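Local coordinates for protein InvG (Salmonella enterica subsp. enterica serovar Typhimurium, PDB 4G08) that forms a ring-shaped multimer with an apparent central pore in the outer membrane, as the secretin of the type III secretion system that injects effectors into host cells, at residues A91-R96 against F128-P133. Residues are numbered along the deposited sequence; the frame is centred on the assembly and turned at random.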
loop_
_atom_site.group_PDB
_atom_site.type_symbol
_atom_site.label_atom_id
_atom_site.label_comp_id
_atom_site.label_asym_id
_atom_site.label_seq_id
_atom_site.Cartn_x
_atom_site.Cartn_y
_atom_site.Cartn_z
ATOM N N ALA A 91 10.538 2.888 -6.510
ATOM C CA ALA A 91 11.101 4.215 -6.413
ATOM C C ALA A 91 12.454 4.199 -5.747
ATOM O O ALA A 91 12.759 3.328 -4.934
ATOM C CB ALA A 91 10.161 5.119 -5.651
ATOM N N VAL A 92 13.298 5.118 -6.186
ATOM C CA VAL A 92 14.498 5.468 -5.469
ATOM C C VAL A 92 14.362 6.915 -5.034
ATOM O O VAL A 92 13.781 7.728 -5.756
ATOM C CB VAL A 92 15.715 5.371 -6.386
ATOM C CG1 VAL A 92 15.630 6.434 -7.468
ATOM C CG2 VAL A 92 16.994 5.501 -5.579
ATOM N N VAL A 93 14.656 7.157 -3.767
ATOM C CA VAL A 93 14.280 8.399 -3.117
ATOM C C VAL A 93 15.494 8.953 -2.404
ATOM O O VAL A 93 16.245 8.209 -1.775
ATOM C CB VAL A 93 13.176 8.172 -2.077
ATOM C CG1 VAL A 93 12.659 9.493 -1.548
ATOM C CG2 VAL A 93 12.041 7.372 -2.681
ATOM N N SER A 94 15.748 10.236 -2.619
ATOM C CA SER A 94 16.840 10.916 -1.941
ATOM C C SER A 94 16.468 11.178 -0.501
ATOM O O SER A 94 15.332 11.532 -0.185
ATOM C CB SER A 94 17.183 12.237 -2.632
ATOM O OG SER A 94 17.711 12.010 -3.927
ATOM N N LEU A 95 17.434 10.952 0.374
ATOM C CA LEU A 95 17.300 11.295 1.774
ATOM C C LEU A 95 18.646 11.741 2.319
ATOM O O LEU A 95 19.369 10.941 2.905
ATOM C CB LEU A 95 16.821 10.077 2.562
ATOM C CG LEU A 95 16.267 10.411 3.937
ATOM C CD1 LEU A 95 14.953 11.151 3.785
ATOM C CD2 LEU A 95 16.076 9.155 4.760
ATOM N N ARG A 96 19.013 12.992 2.067
ATOM C CA ARG A 96 20.377 13.449 2.349
ATOM C C ARG A 96 20.591 14.002 3.761
ATOM O O ARG A 96 21.726 14.031 4.237
ATOM C CB ARG A 96 20.806 14.506 1.336
ATOM C CG ARG A 96 20.345 14.242 -0.082
ATOM C CD ARG A 96 21.315 13.287 -0.740
ATOM N NE ARG A 96 20.929 12.904 -2.086
ATOM C CZ ARG A 96 21.532 11.936 -2.758
ATOM N NH1 ARG A 96 22.575 11.318 -2.224
ATOM N NH2 ARG A 96 21.108 11.598 -3.961
ATOM N N PHE A 128 17.313 5.723 -0.565
ATOM C CA PHE A 128 16.721 4.452 -0.164
ATOM C C PHE A 128 15.716 4.032 -1.218
ATOM O O PHE A 128 15.334 4.839 -2.064
ATOM C CB PHE A 128 16.044 4.575 1.205
ATOM C CG PHE A 128 14.842 5.470 1.213
ATOM C CD1 PHE A 128 13.623 5.001 0.775
ATOM C CD2 PHE A 128 14.916 6.756 1.718
ATOM C CE1 PHE A 128 12.508 5.805 0.789
ATOM C CE2 PHE A 128 13.804 7.571 1.734
ATOM C CZ PHE A 128 12.598 7.096 1.257
ATOM N N TYR A 129 15.400 2.737 -1.261
ATOM C CA TYR A 129 14.388 2.251 -2.196
ATOM C C TYR A 129 13.103 1.920 -1.481
ATOM O O TYR A 129 13.088 1.605 -0.296
ATOM C CB TYR A 129 14.850 1.004 -2.944
ATOM C CG TYR A 129 16.183 1.149 -3.610
ATOM C CD1 TYR A 129 16.324 1.880 -4.776
ATOM C CD2 TYR A 129 17.290 0.508 -3.099
ATOM C CE1 TYR A 129 17.559 2.047 -5.364
ATOM C CE2 TYR A 129 18.514 0.611 -3.712
ATOM C CZ TYR A 129 18.653 1.424 -4.815
ATOM O OH TYR A 129 19.912 1.680 -5.323
ATOM N N VAL A 130 12.015 2.041 -2.215
ATOM C CA VAL A 130 10.728 1.630 -1.712
ATOM C C VAL A 130 9.883 1.187 -2.887
ATOM O O VAL A 130 10.017 1.713 -3.994
ATOM C CB VAL A 130 10.025 2.766 -0.953
ATOM C CG1 VAL A 130 9.831 3.968 -1.855
ATOM C CG2 VAL A 130 8.699 2.281 -0.381
ATOM N N SER A 131 9.188 0.074 -2.689
ATOM C CA SER A 131 8.389 -0.520 -3.743
ATOM C C SER A 131 7.047 -0.935 -3.161
ATOM O O SER A 131 6.980 -1.590 -2.112
ATOM C CB SER A 131 9.101 -1.737 -4.337
ATOM O OG SER A 131 10.343 -1.377 -4.919
ATOM N N GLY A 132 5.979 -0.440 -3.763
ATOM C CA GLY A 132 4.653 -0.726 -3.260
ATOM C C GLY A 132 3.584 -0.015 -4.041
ATOM O O GLY A 132 3.829 0.489 -5.134
ATOM N N PRO A 133 2.391 0.066 -3.456
ATOM C CA PRO A 133 1.273 0.691 -4.140
ATOM C C PRO A 133 1.586 2.134 -4.472
ATOM O O PRO A 133 2.149 2.851 -3.652
ATOM C CB PRO A 133 0.144 0.625 -3.115
ATOM C CG PRO A 133 0.515 -0.457 -2.180
ATOM C CD PRO A 133 1.996 -0.635 -2.226
HETATM O O HOH W 1 12.409 0.459 -5.293
#
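Phe-128 pairs with Val-93 through two backbone hydrogen bonds, Phe-128 N to Val-93 O and Val-93 N to Phe-128 O, both 3.0 Å. A chi1 of 67° tucks its CG in over the backbone and brings the ring alongside Val-93. Val-93 CB then lies over one ring face in a CH-pi contact, 3.9 Å from the centroid. Leu-95 CB meets the edge of the same ring at CD2, 3.9 Å away. Tyr-129 turns to the other face of the sheet. There Val-92 CG2 approaches Tyr-129 CE1 obliquely at 3.5 Å, in a non-hydrogen-bonded pair. Val-130 returns to the Phe-128 face and forms a hydrogen-bonded pair with Ala-91. The bond from Ala-91 N to Val-130 O is 2.8 Å long and nearly straight at 169°. The return bond, Val-130 N to Ala-91 O, is 3.1 Å, its donor tilted 30° from the carbonyl plane. Val-130 CG1 touches both Ala-91 CB and Val-93 CG2. A water donates to both Ser-131 OG and Ala-91 O, so this carbonyl takes two donors. Strand 127-132 lies between 89-94 and 120-121. Helix 134-150 packs on Ala-91, Val-93 and Phe-128, and helix 100-109 on Leu-95 and Phe-128. Four backbone bonds thus join an amphipathic pair: one apolar face closes the core of this periplasmic short domain, while Val-92 and Tyr-129 are exposed. The strand-helix-strand-strand-helix order is consistent with a ring-building motif.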